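Putative exported protein (Bordetella pertussis, PDB 2DVZ) binds glutamate in the cleft between its two lobes and probably serves as the periplasmic solute receptor of a carboxylate transport system. Local coordinates at residues A[22-27]-A[55-60]; A[144-149]-A[170-175]. All coordinates share one frame; numbering follows the deposited sequence.

How the contacts relate
Each of these contacts closes a beta-alpha-beta crossover in one chain, and the two meet at a shared ligand. From the N terminus, strand 21-25 leads through helix 32-48 to strand 52-56, and contact 1 seals that unit. Much later strand 145-148, helix 154-166 and strand 171-174 repeat the scheme in contact 2. The loops lie in series, neither nested nor crossed, with contact centres about 21 Å apart. Both strand pairs are part of one mixed sheet that runs on through strands 106-121 and 241-248, and their C-terminal ends converge on the bound glutamate: Phe27 of contact 1 packs against Ser149 of contact 2, and both residues touch the ligand.

Contact 1 of 2, residues A[22-27]-A[55-60]; sequences RVIVPF and ENKGGA. With GLU (glutamic acid), chain G.
Arg22 and Glu55 meet side-on toward the N-terminal end of this parallel strand pair, guanidinium and carboxylate planes nearly coplanar at 22°. Arg22 NE gives a 2.8 Å bond to Glu55 OE2 on its syn side, and Arg22 NH2 reaches the syn lone pair of Glu55 OE1 at 3.1 Å. The two bonds together fix the rotation of the carboxylate. Lys57 NZ approaches on the anti side, well out of the carboxylate plane; the modelled 2.5 Å between Lys57 NZ and Glu55 OE1 is doubtfully short. The Lys57 chain, folded at chi2 (-75°) and again at chi4, turns its amine back to Glu55 while Lys57 CG rests 3.8 Å from Ile24 CG2. The carboxylate thus probably offsets the two positive charges it joins.

Alongside this network the backbones are tied by Glu55 N to Val23 O, Val25 N to Glu55 O (2.7 Å) and Lys57 N to Val25 O. Asn56 extends the pairing past the strand end: its ND2 donates to Phe27 O at 3.1 Å, almost in the plane of the amide, and also bonds Asp34, while OD1 takes a bond from Arg38. A water accepts from Gly59 N and lies within reach of Pro26 O. Phe27 turns its ring to the bound glutamate, whose CG sits 3.7 Å above the ring plane, over its centre.

Strand 21-25 lies between strands 52-56 and 78-82, both parallel to it. Helix 32-48 covers the face bearing Val23 and Val25, and Glu68 of helix 63-71 adds a second anionic partner for Lys57.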
loop_
_atom_site.group_PDB
_atom_site.type_symbol
_atom_site.label_atom_id
_atom_site.label_comp_id
_atom_site.label_asym_id
_atom_site.label_seq_id
_atom_site.Cartn_x
_atom_site.Cartn_y
_atom_site.Cartn_z
ATOM N N ARG A 22 -13.533 -10.280 11.978
ATOM C CA ARG A 22 -12.409 -10.730 11.209
ATOM C C ARG A 22 -12.018 -9.555 10.302
ATOM O O ARG A 22 -12.879 -8.881 9.709
ATOM C CB ARG A 22 -12.777 -11.972 10.369
ATOM C CG ARG A 22 -13.162 -13.222 11.203
ATOM C CD ARG A 22 -13.838 -14.345 10.349
ATOM N NE ARG A 22 -13.030 -14.700 9.181
ATOM C CZ ARG A 22 -13.518 -14.982 7.970
ATOM N NH1 ARG A 22 -14.838 -14.958 7.737
ATOM N NH2 ARG A 22 -12.674 -15.265 6.971
ATOM N N VAL A 23 -10.715 -9.306 10.224
ATOM C CA VAL A 23 -10.198 -8.305 9.318
ATOM C C VAL A 23 -9.170 -8.975 8.434
ATOM O O VAL A 23 -8.133 -9.437 8.896
ATOM C CB VAL A 23 -9.586 -7.088 10.050
ATOM C CG1 VAL A 23 -9.077 -6.003 8.988
ATOM C CG2 VAL A 23 -10.632 -6.465 11.016
ATOM N N ILE A 24 -9.477 -9.034 7.157
ATOM C CA ILE A 24 -8.617 -9.660 6.189
ATOM C C ILE A 24 -7.637 -8.648 5.606
ATOM O O ILE A 24 -8.018 -7.634 5.001
ATOM C CB ILE A 24 -9.435 -10.366 5.055
ATOM C CG1 ILE A 24 -10.330 -11.498 5.620
ATOM C CG2 ILE A 24 -8.514 -10.937 3.965
ATOM C CD1 ILE A 24 -11.393 -12.045 4.521
ATOM N N VAL A 25 -6.358 -8.973 5.774
ATOM C CA VAL A 25 -5.260 -8.250 5.155
ATOM C C VAL A 25 -4.781 -9.048 3.925
ATOM O O VAL A 25 -4.232 -10.150 4.059
ATOM C CB VAL A 25 -4.138 -7.957 6.216
ATOM C CG1 VAL A 25 -2.829 -7.471 5.576
ATOM C CG2 VAL A 25 -4.657 -6.964 7.212
ATOM N N PRO A 26 -5.004 -8.502 2.716
ATOM C CA PRO A 26 -4.693 -9.226 1.486
ATOM C C PRO A 26 -3.187 -9.295 1.152
ATOM O O PRO A 26 -2.818 -9.479 0.011
ATOM C CB PRO A 26 -5.494 -8.450 0.444
ATOM C CG PRO A 26 -5.397 -7.016 0.964
ATOM C CD PRO A 26 -5.598 -7.186 2.433
ATOM N N PHE A 27 -2.326 -9.208 2.171
ATOM C CA PHE A 27 -0.883 -9.296 1.980
ATOM C C PHE A 27 -0.250 -10.037 3.141
ATOM O O PHE A 27 -0.825 -10.135 4.212
ATOM C CB PHE A 27 -0.269 -7.899 1.835
ATOM C CG PHE A 27 -0.537 -7.282 0.522
ATOM C CD1 PHE A 27 0.187 -7.692 -0.615
ATOM C CD2 PHE A 27 -1.544 -6.327 0.379
ATOM C CE1 PHE A 27 -0.073 -7.160 -1.858
ATOM C CE2 PHE A 27 -1.808 -5.771 -0.883
ATOM C CZ PHE A 27 -1.067 -6.193 -2.006
ATOM N N GLU A 55 -6.361 -11.379 9.775
ATOM C CA GLU A 55 -6.080 -12.580 9.018
ATOM C C GLU A 55 -5.246 -12.143 7.841
ATOM O O GLU A 55 -5.680 -11.307 7.053
ATOM C CB GLU A 55 -7.390 -13.176 8.465
ATOM C CG GLU A 55 -8.056 -14.132 9.398
ATOM C CD GLU A 55 -9.484 -14.502 8.969
ATOM O OE1 GLU A 55 -9.781 -14.601 7.754
ATOM O OE2 GLU A 55 -10.299 -14.727 9.874
ATOM N N ASN A 56 -4.062 -12.712 7.692
ATOM C CA ASN A 56 -3.264 -12.384 6.541
ATOM C C ASN A 56 -3.547 -13.401 5.451
ATOM O O ASN A 56 -3.379 -14.605 5.663
ATOM C CB ASN A 56 -1.775 -12.331 6.912
ATOM C CG ASN A 56 -1.432 -11.147 7.843
ATOM O OD1 ASN A 56 -1.426 -11.273 9.083
ATOM N ND2 ASN A 56 -1.134 -10.009 7.247
ATOM N N LYS A 57 -4.002 -12.909 4.299
ATOM C CA LYS A 57 -4.270 -13.729 3.126
ATOM C C LYS A 57 -3.536 -13.190 1.896
ATOM O O LYS A 57 -4.143 -12.632 0.987
ATOM C CB LYS A 57 -5.781 -13.819 2.835
ATOM C CG LYS A 57 -6.670 -14.271 4.001
ATOM C CD LYS A 57 -6.528 -15.763 4.249
ATOM C CE LYS A 57 -7.027 -16.150 5.665
ATOM N NZ LYS A 57 -8.461 -15.696 5.918
ATOM N N GLY A 58 -2.225 -13.370 1.851
ATOM C CA GLY A 58 -1.481 -12.830 0.738
ATOM C C GLY A 58 -1.488 -13.725 -0.472
ATOM O O GLY A 58 -1.968 -14.858 -0.411
ATOM N N GLY A 59 -0.921 -13.236 -1.569
ATOM C CA GLY A 59 -0.904 -13.994 -2.800
ATOM C C GLY A 59 -1.550 -13.224 -3.923
ATOM O O GLY A 59 -2.620 -12.604 -3.740
ATOM N N ALA A 60 -0.883 -13.280 -5.082
ATOM C CA ALA A 60 -1.316 -12.666 -6.335
ATOM C C ALA A 60 -1.616 -11.145 -6.282
ATOM O O ALA A 60 -2.658 -10.651 -6.804
ATOM C CB ALA A 60 -2.480 -13.450 -6.915
HETATM N N GLU G . 1.588 -3.218 -2.242
HETATM C CA GLU G . 0.509 -3.132 -1.240
HETATM C C GLU G . -0.312 -1.862 -1.392
HETATM O O GLU G . -0.381 -0.973 -0.538
HETATM C CB GLU G . 1.058 -3.337 0.169
HETATM C CG GLU G . 2.052 -4.511 0.239
HETATM C CD GLU G . 2.084 -5.208 1.568
HETATM O OE1 GLU G . 1.302 -4.788 2.446
HETATM O OE2 GLU G . 2.874 -6.204 1.738
HETATM O OXT GLU G . -1.001 -1.733 -2.417
HETATM O O HOH W 1 -0.519 -10.611 -1.830
#

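Contact 2 of 2, residues A[144-149]-A[170-175]; sequences YSYGSS and IVHVPY. With GLU (glutamic acid), chain G.
Ile170 enters beside two tyrosines, its CG1 lying 3.9 Å from Tyr146 CD2 and its CG2 near Tyr144 CB. Val171 pairs with the neighbouring strand on both sides of Ser145: its N bonds to Tyr144 O, and its O accepts from Tyr146 N at 2.8 Å. His172 follows on the face it shares with Tyr146, its CA over the phenol ring in a CH-pi contact, 3.9 Å from the centroid. With CG trans to its own backbone N (chi1 176°), the imidazole runs forward along the strand, inclined at 36° to the phenol plane. His172 NE2 meets Ser148 OG at the edge of the imidazole; the modelled 2.5 Å is suspiciously short, and the proton's position is left open. Ser148 OG also bonds Gly150 N, while Tyr146 OH is held by Glu160. Val173 continues the pairing through N to Tyr146 O and O to Ser148 N. Past Pro174, Tyr175 N bonds Ser148 O at 3.0 Å, with a bent geometry. The Tyr175 ring meets Gly147 at its edge, Tyr175 CE2 lying 3.8 Å from Gly147 CA, and its hydroxyl bonds Asp184.

Helix 154-166 links the two strands in a beta-alpha-beta crossover, a unit characteristic of periplasmic binding protein lobes. Next to Ser148, Ser149 OG accepts a hydrogen bond from the ligand N at 2.6 Å, placing this strand end in the glutamate pocket.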
loop_
_atom_site.group_PDB
_atom_site.type_symbol
_atom_site.label_atom_id
_atom_site.label_comp_id
_atom_site.label_asym_id
_atom_site.label_seq_id
_atom_site.Cartn_x
_atom_site.Cartn_y
_atom_site.Cartn_z
ATOM N N TYR A 144 20.361 -4.797 -12.659
ATOM C CA TYR A 144 19.852 -4.688 -11.293
ATOM C C TYR A 144 18.437 -5.236 -11.284
ATOM O O TYR A 144 17.720 -5.187 -12.305
ATOM C CB TYR A 144 19.854 -3.221 -10.819
ATOM C CG TYR A 144 21.237 -2.715 -10.422
ATOM C CD1 TYR A 144 21.747 -2.993 -9.156
ATOM C CD2 TYR A 144 22.033 -1.983 -11.306
ATOM C CE1 TYR A 144 23.001 -2.555 -8.762
ATOM C CE2 TYR A 144 23.298 -1.552 -10.929
ATOM C CZ TYR A 144 23.770 -1.832 -9.644
ATOM O OH TYR A 144 25.002 -1.398 -9.184
ATOM N N SER A 145 18.033 -5.731 -10.128
ATOM C CA SER A 145 16.666 -6.161 -9.942
ATOM C C SER A 145 16.010 -5.472 -8.737
ATOM O O SER A 145 16.675 -4.955 -7.819
ATOM C CB SER A 145 16.643 -7.666 -9.754
ATOM O OG SER A 145 17.269 -7.942 -8.514
ATOM N N TYR A 146 14.686 -5.472 -8.762
ATOM C CA TYR A 146 13.904 -4.814 -7.748
ATOM C C TYR A 146 12.798 -5.743 -7.328
ATOM O O TYR A 146 12.304 -6.536 -8.140
ATOM C CB TYR A 146 13.334 -3.486 -8.269
ATOM C CG TYR A 146 12.125 -3.542 -9.211
ATOM C CD1 TYR A 146 10.798 -3.495 -8.708
ATOM C CD2 TYR A 146 12.300 -3.570 -10.601
ATOM C CE1 TYR A 146 9.684 -3.500 -9.578
ATOM C CE2 TYR A 146 11.200 -3.575 -11.474
ATOM C CZ TYR A 146 9.895 -3.523 -10.958
ATOM O OH TYR A 146 8.822 -3.505 -11.849
ATOM N N GLY A 147 12.421 -5.622 -6.065
ATOM C CA GLY A 147 11.347 -6.364 -5.481
ATOM C C GLY A 147 10.097 -5.521 -5.394
ATOM O O GLY A 147 10.154 -4.286 -5.301
ATOM N N SER A 148 8.964 -6.225 -5.474
ATOM C CA SER A 148 7.638 -5.682 -5.287
ATOM C C SER A 148 6.821 -6.599 -4.345
ATOM O O SER A 148 7.275 -7.675 -3.894
ATOM C CB SER A 148 6.945 -5.545 -6.643
ATOM O OG SER A 148 6.450 -6.808 -7.095
ATOM N N SER A 149 5.604 -6.153 -4.054
ATOM C CA SER A 149 4.657 -6.904 -3.220
ATOM C C SER A 149 3.750 -7.804 -4.051
ATOM O O SER A 149 2.836 -8.383 -3.499
ATOM C CB SER A 149 3.764 -5.929 -2.452
ATOM O OG SER A 149 2.971 -5.166 -3.378
ATOM N N ILE A 170 15.373 -2.484 -15.280
ATOM C CA ILE A 170 15.641 -3.130 -14.008
ATOM C C ILE A 170 14.632 -4.228 -13.942
ATOM O O ILE A 170 13.533 -4.097 -14.519
ATOM C CB ILE A 170 15.614 -2.133 -12.757
ATOM C CG1 ILE A 170 14.446 -1.144 -12.806
ATOM C CG2 ILE A 170 16.802 -1.210 -12.813
ATOM C CD1 ILE A 170 14.583 0.090 -11.792
ATOM N N VAL A 171 15.018 -5.326 -13.300
ATOM C CA VAL A 171 14.261 -6.565 -13.386
ATOM C C VAL A 171 13.360 -6.778 -12.184
ATOM O O VAL A 171 13.816 -6.816 -11.043
ATOM C CB VAL A 171 15.175 -7.824 -13.620
ATOM C CG1 VAL A 171 14.318 -9.100 -13.678
ATOM C CG2 VAL A 171 15.970 -7.667 -14.917
ATOM N N HIS A 172 12.080 -6.963 -12.469
ATOM C CA HIS A 172 11.066 -7.160 -11.461
ATOM C C HIS A 172 11.138 -8.522 -10.813
ATOM O O HIS A 172 11.169 -9.524 -11.486
ATOM C CB HIS A 172 9.677 -6.955 -12.059
ATOM C CG HIS A 172 8.570 -7.226 -11.095
ATOM N ND1 HIS A 172 7.485 -8.018 -11.415
ATOM C CD2 HIS A 172 8.381 -6.822 -9.813
ATOM C CE1 HIS A 172 6.666 -8.079 -10.376
ATOM N NE2 HIS A 172 7.183 -7.362 -9.391
ATOM N N VAL A 173 11.192 -8.544 -9.490
ATOM C CA VAL A 173 11.046 -9.772 -8.751
ATOM C C VAL A 173 9.883 -9.588 -7.773
ATOM O O VAL A 173 10.024 -8.853 -6.766
ATOM C CB VAL A 173 12.312 -10.180 -7.953
ATOM C CG1 VAL A 173 12.063 -11.531 -7.242
ATOM C CG2 VAL A 173 13.582 -10.226 -8.866
ATOM N N PRO A 174 8.746 -10.256 -8.059
ATOM C CA PRO A 174 7.572 -10.180 -7.157
ATOM C C PRO A 174 7.753 -10.983 -5.873
ATOM O O PRO A 174 8.393 -12.007 -5.888
ATOM C CB PRO A 174 6.439 -10.814 -7.972
ATOM C CG PRO A 174 7.166 -11.758 -9.016
ATOM C CD PRO A 174 8.529 -11.103 -9.266
ATOM N N TYR A 175 7.133 -10.530 -4.790
ATOM C CA TYR A 175 7.076 -11.278 -3.557
ATOM C C TYR A 175 5.622 -11.375 -3.152
ATOM O O TYR A 175 4.765 -10.706 -3.738
ATOM C CB TYR A 175 7.927 -10.591 -2.446
ATOM C CG TYR A 175 9.416 -10.648 -2.740
ATOM C CD1 TYR A 175 10.229 -11.609 -2.131
ATOM C CD2 TYR A 175 10.013 -9.761 -3.678
ATOM C CE1 TYR A 175 11.594 -11.694 -2.420
ATOM C CE2 TYR A 175 11.377 -9.833 -3.970
ATOM C CZ TYR A 175 12.166 -10.798 -3.330
ATOM O OH TYR A 175 13.535 -10.867 -3.608
HETATM N N GLU G . 1.588 -3.218 -2.242
HETATM C CA GLU G . 0.509 -3.132 -1.240
HETATM C C GLU G . -0.312 -1.862 -1.392
HETATM O O GLU G . -0.381 -0.973 -0.538
HETATM C CB GLU G . 1.058 -3.337 0.169
HETATM C CG GLU G . 2.052 -4.511 0.239
HETATM C CD GLU G . 2.084 -5.208 1.568
HETATM O OE1 GLU G . 1.302 -4.788 2.446
HETATM O OE2 GLU G . 2.874 -6.204 1.738
HETATM O OXT GLU G . -1.001 -1.733 -2.417
#